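Long-range contacts in CEL44C (Paenibacillus polymyxa, PDB 2YJQ), which probably hydrolyses the beta-1,4-linked glucan backbones of xyloglucan and cellulose as a family 44 glycoside hydrolase: residues G47-G52 and D71-S76; N57-A62 and A83-P88; D65-S70 and N121-E126. The protein carries 8 engineered substitutions. One frame throughout, in Å; residues are numbered along the deposited sequence.

Contact 1 (G47-G52 and D71-S76); sequences GNRMTG and DNYLCS. With OXZ (tetrahydrooxazine), chain E; BGC (beta-D-glucopyranose), chain C; BGC (beta-D-glucopyranose), chain B.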
loop_
_atom_site.group_PDB
_atom_site.type_symbol
_atom_site.label_atom_id
_atom_site.label_comp_id
_atom_site.label_asym_id
_atom_site.label_seq_id
_atom_site.Cartn_x
_atom_site.Cartn_y
_atom_site.Cartn_z
ATOM N N GLY A 47 6.889 2.013 7.583
ATOM C CA GLY A 47 8.193 2.431 7.043
ATOM C C GLY A 47 9.357 2.264 8.030
ATOM O O GLY A 47 9.182 1.893 9.213
ATOM N N ASN A 48 10.563 2.518 7.535
ATOM C CA ASN A 48 11.827 2.291 8.299
ATOM C C ASN A 48 11.818 2.822 9.720
ATOM O O ASN A 48 12.211 2.145 10.658
ATOM C CB ASN A 48 12.983 2.862 7.493
ATOM C CG ASN A 48 13.226 2.058 6.216
ATOM O OD1 ASN A 48 12.740 0.920 6.094
ATOM N ND2 ASN A 48 13.969 2.620 5.273
ATOM N N ARG A 49 11.279 4.013 9.904
ATOM C CA ARG A 49 11.280 4.630 11.224
ATOM C C ARG A 49 10.489 3.916 12.304
ATOM O O ARG A 49 10.805 4.072 13.532
ATOM C CB ARG A 49 10.788 6.080 11.096
ATOM C CG ARG A 49 11.862 7.078 10.713
ATOM C CD ARG A 49 12.648 7.503 11.978
ATOM N NE ARG A 49 13.723 8.489 11.786
ATOM C CZ ARG A 49 14.347 9.051 12.836
ATOM N NH1 ARG A 49 14.007 8.751 14.080
ATOM N NH2 ARG A 49 15.283 9.947 12.655
ATOM N N MET A 50 9.481 3.117 11.911
ATOM C CA MET A 50 8.592 2.456 12.903
ATOM C C MET A 50 9.189 1.218 13.563
ATOM O O MET A 50 8.781 0.823 14.671
ATOM C CB MET A 50 7.206 2.137 12.329
ATOM C CG MET A 50 6.336 3.361 12.175
ATOM S SD MET A 50 6.034 4.216 13.702
ATOM C CE MET A 50 4.986 3.156 14.714
ATOM N N THR A 51 10.145 0.591 12.880
ATOM C CA THR A 51 10.885 -0.558 13.468
ATOM C C THR A 51 11.369 -0.239 14.901
ATOM O O THR A 51 11.168 -1.065 15.832
ATOM C CB THR A 51 12.107 -0.967 12.618
ATOM O OG1 THR A 51 11.693 -1.431 11.310
ATOM C CG2 THR A 51 12.830 -2.095 13.289
ATOM N N GLY A 52 11.970 0.938 15.106
ATOM C CA GLY A 52 12.609 1.173 16.404
ATOM C C GLY A 52 11.896 2.211 17.230
ATOM O O GLY A 52 12.474 2.765 18.226
ATOM N N ASP A 71 16.240 9.892 17.753
ATOM C CA ASP A 71 15.798 11.286 17.945
ATOM C C ASP A 71 14.264 11.402 17.907
ATOM O O ASP A 71 13.579 10.389 17.799
ATOM C CB ASP A 71 16.462 12.162 16.869
ATOM C CG ASP A 71 16.038 11.762 15.509
ATOM O OD1 ASP A 71 14.836 11.492 15.362
ATOM O OD2 ASP A 71 16.879 11.673 14.604
ATOM N N ASN A 72 13.728 12.625 17.936
ATOM C CA ASN A 72 12.287 12.816 18.042
ATOM C C ASN A 72 11.662 13.129 16.656
ATOM O O ASN A 72 10.598 13.797 16.511
ATOM C CB ASN A 72 11.999 13.930 19.059
ATOM C CG ASN A 72 12.503 15.236 18.571
ATOM O OD1 ASN A 72 13.324 15.280 17.632
ATOM N ND2 ASN A 72 12.001 16.308 19.132
ATOM N N TYR A 73 12.326 12.654 15.621
ATOM C CA TYR A 73 11.832 12.865 14.266
ATOM C C TYR A 73 10.321 12.539 14.094
ATOM O O TYR A 73 9.626 13.281 13.425
ATOM C CB TYR A 73 12.654 12.076 13.251
ATOM C CG TYR A 73 12.101 12.109 11.841
ATOM C CD1 TYR A 73 12.339 13.215 10.985
ATOM C CD2 TYR A 73 11.314 11.071 11.369
ATOM C CE1 TYR A 73 11.850 13.229 9.650
ATOM C CE2 TYR A 73 10.815 11.071 10.061
ATOM C CZ TYR A 73 11.083 12.139 9.227
ATOM O OH TYR A 73 10.564 12.099 7.968
ATOM N N LEU A 74 9.811 11.452 14.672
ATOM C CA LEU A 74 8.369 11.183 14.453
ATOM C C LEU A 74 7.445 12.247 15.068
ATOM O O LEU A 74 6.317 12.480 14.565
ATOM C CB LEU A 74 7.982 9.768 14.896
ATOM C CG LEU A 74 8.538 8.651 13.986
ATOM C CD1 LEU A 74 8.288 7.246 14.542
ATOM C CD2 LEU A 74 8.042 8.763 12.528
ATOM N N CYS A 75 7.900 12.867 16.168
ATOM C CA CYS A 75 7.082 13.898 16.821
ATOM C C CYS A 75 7.111 15.154 15.996
ATOM O O CYS A 75 6.099 15.842 15.833
ATOM C CB CYS A 75 7.571 14.254 18.236
ATOM S SG CYS A 75 7.716 12.865 19.356
ATOM N N SER A 76 8.280 15.479 15.492
ATOM C CA SER A 76 8.424 16.727 14.762
ATOM C C SER A 76 7.792 16.605 13.385
ATOM O O SER A 76 7.015 17.440 12.963
ATOM C CB SER A 76 9.889 17.106 14.657
ATOM O OG SER A 76 10.085 17.743 13.417
HETATM C C6 OXZ E . 12.529 3.652 0.135
HETATM C C5 OXZ E . 11.328 3.322 1.026
HETATM C C4 OXZ E . 11.515 3.746 2.520
HETATM C C3 OXZ E . 10.378 3.258 3.418
HETATM C C2 OXZ E . 10.144 1.725 3.310
HETATM O O6 OXZ E . 13.697 3.029 0.733
HETATM O O5 OXZ E . 11.195 1.896 1.066
HETATM O O4 OXZ E . 11.586 5.171 2.599
HETATM O O3 OXZ E . 10.537 3.651 4.808
HETATM N N1 OXZ E . 10.163 1.390 1.868
HETATM C C2 BGC C . 13.093 7.034 3.026
HETATM C C3 BGC C . 14.003 7.692 4.054
HETATM C C4 BGC C . 13.197 7.906 5.337
HETATM C C5 BGC C . 12.410 6.684 5.802
HETATM C C6 BGC C . 11.442 7.060 6.909
HETATM C C1 BGC C . 12.481 5.737 3.595
HETATM O O2 BGC C . 13.829 6.714 1.845
HETATM O O3 BGC C . 14.252 9.011 3.574
HETATM O O4 BGC C . 14.028 8.159 6.402
HETATM O O5 BGC C . 11.664 6.113 4.718
HETATM O O6 BGC C . 10.835 5.817 7.283
HETATM C C2 BGC B . 14.864 9.435 8.157
HETATM C C3 BGC B . 15.003 10.861 8.739
HETATM C C4 BGC B . 15.455 11.850 7.678
HETATM C C5 BGC B . 14.488 11.726 6.513
HETATM C C6 BGC B . 14.807 12.844 5.525
HETATM C C1 BGC B . 13.980 9.475 6.934
HETATM O O2 BGC B . 14.318 8.511 9.109
HETATM O O3 BGC B . 15.957 10.905 9.786
HETATM O O4 BGC B . 15.271 13.148 8.234
HETATM O O5 BGC B . 14.610 10.375 6.039
HETATM O O6 BGC B . 15.275 12.354 4.272
#

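Contact 2 (N57-A62 and A83-P88); sequences NNMSNA and AECEKP. With BGC (beta-D-glucopyranose), chain B.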
loop_
_atom_site.group_PDB
_atom_site.type_symbol
_atom_site.label_atom_id
_atom_site.label_comp_id
_atom_site.label_asym_id
_atom_site.label_seq_id
_atom_site.Cartn_x
_atom_site.Cartn_y
_atom_site.Cartn_z
ATOM N N ASN A 57 8.194 6.770 24.926
ATOM C CA ASN A 57 8.814 8.118 24.875
ATOM C C ASN A 57 8.822 8.709 23.412
ATOM O O ASN A 57 9.300 9.810 23.197
ATOM C CB ASN A 57 10.276 8.080 25.490
ATOM C CG ASN A 57 11.208 7.210 24.651
ATOM O OD1 ASN A 57 10.759 6.708 23.623
ATOM N ND2 ASN A 57 12.467 7.029 25.054
ATOM N N ASN A 58 8.310 7.977 22.433
ATOM C CA ASN A 58 8.097 8.464 21.057
ATOM C C ASN A 58 9.376 8.609 20.316
ATOM O O ASN A 58 9.399 9.065 19.146
ATOM C CB ASN A 58 7.318 9.767 21.005
ATOM C CG ASN A 58 5.863 9.600 21.427
ATOM O OD1 ASN A 58 5.110 8.837 20.796
ATOM N ND2 ASN A 58 5.447 10.307 22.485
ATOM N N MET A 59 10.458 8.150 20.937
ATOM C CA MET A 59 11.718 8.167 20.256
ATOM C C MET A 59 11.751 7.085 19.170
ATOM O O MET A 59 10.999 6.081 19.217
ATOM C CB MET A 59 12.870 8.032 21.277
ATOM C CG MET A 59 12.906 9.184 22.276
ATOM S SD MET A 59 13.245 10.731 21.388
ATOM C CE MET A 59 11.837 11.677 21.977
ATOM N N SER A 60 12.626 7.263 18.185
ATOM C CA SER A 60 12.795 6.254 17.165
ATOM C C SER A 60 14.201 6.421 16.572
ATOM O O SER A 60 14.889 7.392 16.883
ATOM C CB SER A 60 11.716 6.407 16.086
ATOM O OG SER A 60 11.820 7.664 15.433
ATOM N N ASN A 61 14.580 5.527 15.649
ATOM C CA ASN A 61 15.893 5.554 15.054
ATOM C C ASN A 61 15.884 5.450 13.539
ATOM O O ASN A 61 15.220 4.601 12.961
ATOM C CB ASN A 61 16.748 4.452 15.682
ATOM C CG ASN A 61 18.234 4.581 15.309
ATOM O OD1 ASN A 61 18.626 4.350 14.137
ATOM N ND2 ASN A 61 19.073 4.969 16.313
ATOM N N ALA A 62 16.675 6.290 12.890
ATOM C CA ALA A 62 16.704 6.374 11.429
ATOM C C ALA A 62 17.366 5.234 10.717
ATOM O O ALA A 62 17.209 5.128 9.478
ATOM C CB ALA A 62 17.379 7.665 11.004
ATOM N N ALA A 83 5.829 19.002 24.597
ATOM C CA ALA A 83 4.974 18.415 25.626
ATOM C C ALA A 83 4.214 17.201 25.098
ATOM O O ALA A 83 4.038 16.210 25.817
ATOM C CB ALA A 83 4.007 19.452 26.181
ATOM N N GLU A 84 3.770 17.266 23.842
ATOM C CA GLU A 84 3.068 16.139 23.216
ATOM C C GLU A 84 4.037 15.003 22.961
ATOM O O GLU A 84 3.747 13.907 23.339
ATOM C CB GLU A 84 2.357 16.561 21.927
ATOM C CG GLU A 84 1.057 17.400 22.156
ATOM C CD GLU A 84 0.599 18.228 20.941
ATOM O OE1 GLU A 84 1.314 18.351 19.909
ATOM O OE2 GLU A 84 -0.513 18.800 21.049
ATOM N N CYS A 85 5.185 15.261 22.337
ATOM C CA CYS A 85 6.249 14.269 22.240
ATOM C C CYS A 85 6.545 13.544 23.577
ATOM O O CYS A 85 7.041 12.404 23.561
ATOM C CB CYS A 85 7.507 14.885 21.729
ATOM S SG CYS A 85 8.718 13.709 21.017
ATOM N N GLU A 86 6.191 14.152 24.716
ATOM C CA GLU A 86 6.488 13.535 26.033
ATOM C C GLU A 86 5.424 12.616 26.564
ATOM O O GLU A 86 5.645 11.939 27.570
ATOM C CB GLU A 86 6.770 14.598 27.084
ATOM C CG GLU A 86 8.229 15.040 27.063
ATOM C CD GLU A 86 8.419 16.405 27.753
ATOM O OE1 GLU A 86 7.441 16.868 28.411
ATOM O OE2 GLU A 86 9.521 16.994 27.607
ATOM N N LYS A 87 4.255 12.657 25.929
ATOM C CA LYS A 87 3.122 11.818 26.252
ATOM C C LYS A 87 3.249 10.435 25.609
ATOM O O LYS A 87 3.238 10.321 24.385
ATOM C CB LYS A 87 1.860 12.463 25.707
ATOM C CG LYS A 87 0.609 12.238 26.545
ATOM C CD LYS A 87 -0.370 13.455 26.424
ATOM C CE LYS A 87 0.348 14.811 26.707
ATOM N NZ LYS A 87 -0.377 16.018 26.175
ATOM N N PRO A 88 3.321 9.356 26.432
ATOM C CA PRO A 88 3.287 7.982 25.849
ATOM C C PRO A 88 2.208 7.828 24.771
ATOM O O PRO A 88 1.074 8.270 24.912
ATOM C CB PRO A 88 2.971 7.068 27.032
ATOM C CG PRO A 88 3.206 7.905 28.289
ATOM C CD PRO A 88 3.220 9.373 27.911
HETATM C C2 BGC B . 14.864 9.435 8.157
HETATM C C3 BGC B . 15.003 10.861 8.739
HETATM C C4 BGC B . 15.455 11.850 7.678
HETATM C C5 BGC B . 14.488 11.726 6.513
HETATM C C6 BGC B . 14.807 12.844 5.525
HETATM C C1 BGC B . 13.980 9.475 6.934
HETATM O O2 BGC B . 14.318 8.511 9.109
HETATM O O3 BGC B . 15.957 10.905 9.786
HETATM O O4 BGC B . 15.271 13.148 8.234
HETATM O O5 BGC B . 14.610 10.375 6.039
HETATM O O6 BGC B . 15.275 12.354 4.272
#

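Contact 3 (D65-S70 and N121-E126); sequences DWQHSS and NGSVQE. Engineered in segment 65-70: H68 (natural residue Gln). With BGC (beta-D-glucopyranose), chain C; BGC (beta-D-glucopyranose), chain B.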
loop_
_atom_site.group_PDB
_atom_site.type_symbol
_atom_site.label_atom_id
_atom_site.label_comp_id
_atom_site.label_asym_id
_atom_site.label_seq_id
_atom_site.Cartn_x
_atom_site.Cartn_y
_atom_site.Cartn_z
ATOM N N ASP A 65 19.039 5.301 6.908
ATOM C CA ASP A 65 18.566 6.527 6.281
ATOM C C ASP A 65 19.212 7.866 6.787
ATOM O O ASP A 65 19.344 8.792 6.032
ATOM C CB ASP A 65 17.065 6.606 6.406
ATOM C CG ASP A 65 16.352 5.442 5.707
ATOM O OD1 ASP A 65 16.796 5.054 4.638
ATOM O OD2 ASP A 65 15.358 4.908 6.235
ATOM N N TRP A 66 19.578 7.979 8.055
ATOM C CA TRP A 66 20.217 9.193 8.597
ATOM C C TRP A 66 21.056 8.808 9.792
ATOM O O TRP A 66 20.578 8.931 10.940
ATOM C CB TRP A 66 19.180 10.250 9.043
ATOM C CG TRP A 66 19.797 11.607 9.462
ATOM C CD1 TRP A 66 20.718 12.325 8.757
ATOM C CD2 TRP A 66 19.518 12.382 10.651
ATOM N NE1 TRP A 66 21.041 13.504 9.427
ATOM C CE2 TRP A 66 20.330 13.559 10.593
ATOM C CE3 TRP A 66 18.667 12.208 11.753
ATOM C CZ2 TRP A 66 20.329 14.556 11.615
ATOM C CZ3 TRP A 66 18.661 13.219 12.790
ATOM C CH2 TRP A 66 19.497 14.375 12.695
ATOM N N GLN A 67 22.254 8.289 9.528
ATOM C CA GLN A 67 23.344 8.099 10.529
ATOM C C GLN A 67 22.905 7.502 11.862
ATOM O O GLN A 67 23.423 7.844 12.948
ATOM C CB GLN A 67 24.218 9.387 10.663
ATOM C CG GLN A 67 23.535 10.519 11.410
ATOM C CD GLN A 67 24.219 11.910 11.332
ATOM O OE1 GLN A 67 24.044 12.761 12.254
ATOM N NE2 GLN A 67 24.946 12.164 10.232
ATOM N N HIS A 68 21.954 6.570 11.752
ATOM C CA HIS A 68 21.511 5.734 12.869
ATOM C C HIS A 68 21.156 6.576 14.028
ATOM O O HIS A 68 21.361 6.207 15.192
ATOM C CB HIS A 68 22.568 4.704 13.232
ATOM C CG HIS A 68 22.969 3.851 12.064
ATOM N ND1 HIS A 68 24.119 4.087 11.339
ATOM C CD2 HIS A 68 22.339 2.819 11.460
ATOM C CE1 HIS A 68 24.198 3.210 10.352
ATOM N NE2 HIS A 68 23.130 2.430 10.403
ATOM N N SER A 69 20.535 7.700 13.695
ATOM C CA SER A 69 20.179 8.655 14.691
ATOM C C SER A 69 18.931 8.250 15.410
ATOM O O SER A 69 17.897 8.051 14.780
ATOM C CB SER A 69 19.988 10.023 14.055
ATOM O OG SER A 69 19.567 10.919 15.073
ATOM N N SER A 70 19.035 8.151 16.737
ATOM C CA SER A 70 17.888 8.117 17.629
ATOM C C SER A 70 17.508 9.527 18.009
ATOM O O SER A 70 18.327 10.243 18.615
ATOM C CB SER A 70 18.184 7.371 18.934
ATOM O OG SER A 70 18.266 5.968 18.751
ATOM N N ASN A 121 19.201 11.087 21.680
ATOM C CA ASN A 121 20.483 11.789 21.677
ATOM C C ASN A 121 21.219 11.720 20.408
ATOM O O ASN A 121 22.358 12.145 20.406
ATOM C CB ASN A 121 21.458 11.218 22.683
ATOM C CG ASN A 121 20.891 11.149 24.050
ATOM O OD1 ASN A 121 21.193 10.210 24.819
ATOM N ND2 ASN A 121 20.059 12.107 24.382
ATOM N N GLY A 122 20.663 11.124 19.360
ATOM C CA GLY A 122 21.347 11.098 18.088
ATOM C C GLY A 122 21.989 9.776 17.747
ATOM O O GLY A 122 21.603 8.722 18.261
ATOM N N SER A 123 22.992 9.856 16.881
ATOM C CA SER A 123 23.631 8.768 16.242
ATOM C C SER A 123 24.061 7.633 17.178
ATOM O O SER A 123 24.683 7.883 18.251
ATOM C CB SER A 123 24.879 9.355 15.667
ATOM O OG SER A 123 25.155 8.745 14.457
ATOM N N VAL A 124 23.719 6.391 16.800
ATOM C CA VAL A 124 24.082 5.216 17.618
ATOM C C VAL A 124 25.230 4.523 16.909
ATOM O O VAL A 124 25.045 4.091 15.774
ATOM C CB VAL A 124 22.855 4.307 17.798
ATOM C CG1 VAL A 124 23.211 2.906 18.381
ATOM C CG2 VAL A 124 21.772 5.019 18.650
ATOM N N GLN A 125 26.439 4.439 17.507
ATOM C CA GLN A 125 27.595 3.862 16.720
ATOM C C GLN A 125 27.614 2.355 16.741
ATOM O O GLN A 125 26.994 1.764 17.617
ATOM C CB GLN A 125 28.986 4.341 17.194
ATOM C CG GLN A 125 29.450 5.741 16.704
ATOM C CD GLN A 125 28.858 6.823 17.595
ATOM O OE1 GLN A 125 28.962 6.760 18.825
ATOM N NE2 GLN A 125 28.172 7.780 16.990
ATOM N N GLU A 126 28.367 1.740 15.811
ATOM C CA GLU A 126 28.466 0.276 15.729
ATOM C C GLU A 126 28.855 -0.431 17.023
ATOM O O GLU A 126 28.562 -1.625 17.186
ATOM C CB GLU A 126 29.325 -0.245 14.562
ATOM C CG GLU A 126 29.292 -1.802 14.491
ATOM C CD GLU A 126 29.881 -2.420 13.235
ATOM O OE1 GLU A 126 30.426 -1.714 12.357
ATOM O OE2 GLU A 126 29.792 -3.652 13.115
HETATM C C2 BGC C . 13.093 7.034 3.026
HETATM C C3 BGC C . 14.003 7.692 4.054
HETATM C C4 BGC C . 13.197 7.906 5.337
HETATM C C5 BGC C . 12.410 6.684 5.802
HETATM C C6 BGC C . 11.442 7.060 6.909
HETATM C C1 BGC C . 12.481 5.737 3.595
HETATM O O2 BGC C . 13.829 6.714 1.845
HETATM O O3 BGC C . 14.252 9.011 3.574
HETATM O O4 BGC C . 14.028 8.159 6.402
HETATM O O5 BGC C . 11.664 6.113 4.718
HETATM O O6 BGC C . 10.835 5.817 7.283
HETATM C C2 BGC B . 14.864 9.435 8.157
HETATM C C3 BGC B . 15.003 10.861 8.739
HETATM C C4 BGC B . 15.455 11.850 7.678
HETATM C C5 BGC B . 14.488 11.726 6.513
HETATM C C6 BGC B . 14.807 12.844 5.525
HETATM C C1 BGC B . 13.980 9.475 6.934
HETATM O O2 BGC B . 14.318 8.511 9.109
HETATM O O3 BGC B . 15.957 10.905 9.786
HETATM O O4 BGC B . 15.271 13.148 8.234
HETATM O O5 BGC B . 14.610 10.375 6.039
HETATM O O6 BGC B . 15.275 12.354 4.272
#

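Contact 1 (G47-G52 and D71-S76)
R49 spans the gap to D71 and holds a sugar on the way, a worked case of one guanidinium serving both protein and ligand. R49 NH2 donates to D71 OD2 over 3.1 Å, nearly within the guanidinium plane and on the syn side of the carboxylate, with an N-H...O angle of 161°. NH1 and NH2 add weak bonds to OD1, completing the salt bridge. The two flat groups are 35° apart. The bend at chi2 (-83°) turns the outer half of the R49 chain toward the glucose of chain B: NE donates to its O2 at 2.7 Å, and NH2 to its O3 at 3.1 Å. Over one guanidinium face, toward its rim, sits CB of Y73, 3.4 Å from R49 NH2; the Y73 ring carries C3 of the same glucose over its centre. Replacing R49 by alanine removes the guanidinium and is likely to leave D71 without its charged mate and the glucose without two hydrogen bonds. Nearby, the backbone N of N48 donates to O3 of the tetrahydrooxazine at 3.0 Å, and that of R49 to O6 of the chain C glucose, consistent with this loop lining the substrate-binding cleft.

The second shell fixes the carboxylate. D71 OD1 accepts from the backbone N of Y73 at 2.8 Å, an Asx turn, and OD2 is also hydrogen-bonded to S69 OG; S60 OG meets R49 NH1. Next to the salt bridge the contact turns apolar, with M50 SD 3.9 Å from L74 CD1.

In the TIM barrel of this catalytic part of the protein, segment 47-52 belongs to the loop that follows barrel strand 42-45. D71 ends strand 69-71 and leads into helix 73-77, whose L74 and C75 touch V91 of helix 90-102.

Contact 2 (N57-A62 and A83-P88)
A single amide nitrogen, N58 ND2, grips two backbone carbonyls, C85 O at 2.8 Å and K87 O at 2.9 Å. Both oxygens lie close to the plane of the N58 amide, which suits a group whose two N-H bonds are spent in that plane. Relative to the carbonyls, though, ND2 stands well above each C=O plane, 54° out of it at C85 and 50° at K87. The N-H...O angle is straighter toward C85, at 164°. The other end of the amide is held as well, since OD1 is hydrogen-bonded to Y53 OH and to the backbone N of V91. Its rotation is thus fixed from both ends, and the flip that would exchange nitrogen and oxygen is disfavoured.

This is an instance of a polar side chain stitching a loop to the turn that follows helix 82-85. Segment 57-62 opens with an Asx turn, in which N57 OD1 accepts from the backbone N of M59 at 3.1 Å; N58, at the middle of that turn, has a positive phi. Beyond it the chain runs into the short strand 60-61.

The apolar side of the contact gathers round C85, whose SG, set anti to the backbone N, is joined by a disulfide to C75. M59 bends at chi2 and chi3 and brings its CE to 3.8 Å from C85 SG, and CB of N58 lies 4.2 Å from the same sulfur. The N57 side chain is about 5 Å from that of E56, a calcium-binding residue, and about 9 Å from the calcium ion. At the other end of segment 57-62, CB of A62 approaches O2 of the chain B glucose to 3.7 Å.

Contact 3 (D65-S70 and N121-E126)
S70 meets V124 and G122 where strand 69-71 runs beside strand 122-123. S70 CB lies 3.7 Å from G122 O. One bond further, S70 OG is 3.6 Å from V124 CG2, brought there by a first torsion (chi1 -73°) that sets OG beside the backbone N; the polar mate of that hydroxyl is N61 ND2, so it meets the valine methyl only by contact. The backbone of the same residue does the pairing: S70 N donates to G122 O at 3.0 Å, and G122 N returns a bond to S70 O at 2.6 Å.

The pair illustrates a classic beta bulge, N121 and G122 both facing S70 in an otherwise antiparallel register. S69 and S123 follow as a non-hydrogen-bonded pair with CA atoms 3.8 Å apart. A CB on G122 would jam against the carbonyl of N121.

Past the pair, H68, an engineered histidine, offers its backbone O to V124 N at 2.9 Å. H68 CB approaches V124 O to 3.6 Å, while that oxygen is hydrogen-bonded to R197.

How the contacts relate
The three contacts form one cluster beside the sugars, all touching the glucose of chain B. Centre to centre, contacts 1 and 2 are 9 Å apart, 1 and 3 are 12 Å, and 2 and 3 are 16 Å. Their segments interleave along the chain, the first five between barrel strands 42-45 and 105-110; segment 121-126 comes after strand 105-110. Contacts 2 and 3 share the small antiparallel sheet of strands 60-61, 69-71 and 122-123, with N61 bridging them, and contact 1 reaches it through D71. The C75-C85 disulfide and R49-S60 join contact 1 to contact 2, and N48-D65 joins it to contact 3. The barrel loops that meet the sugars are thus tied to one another.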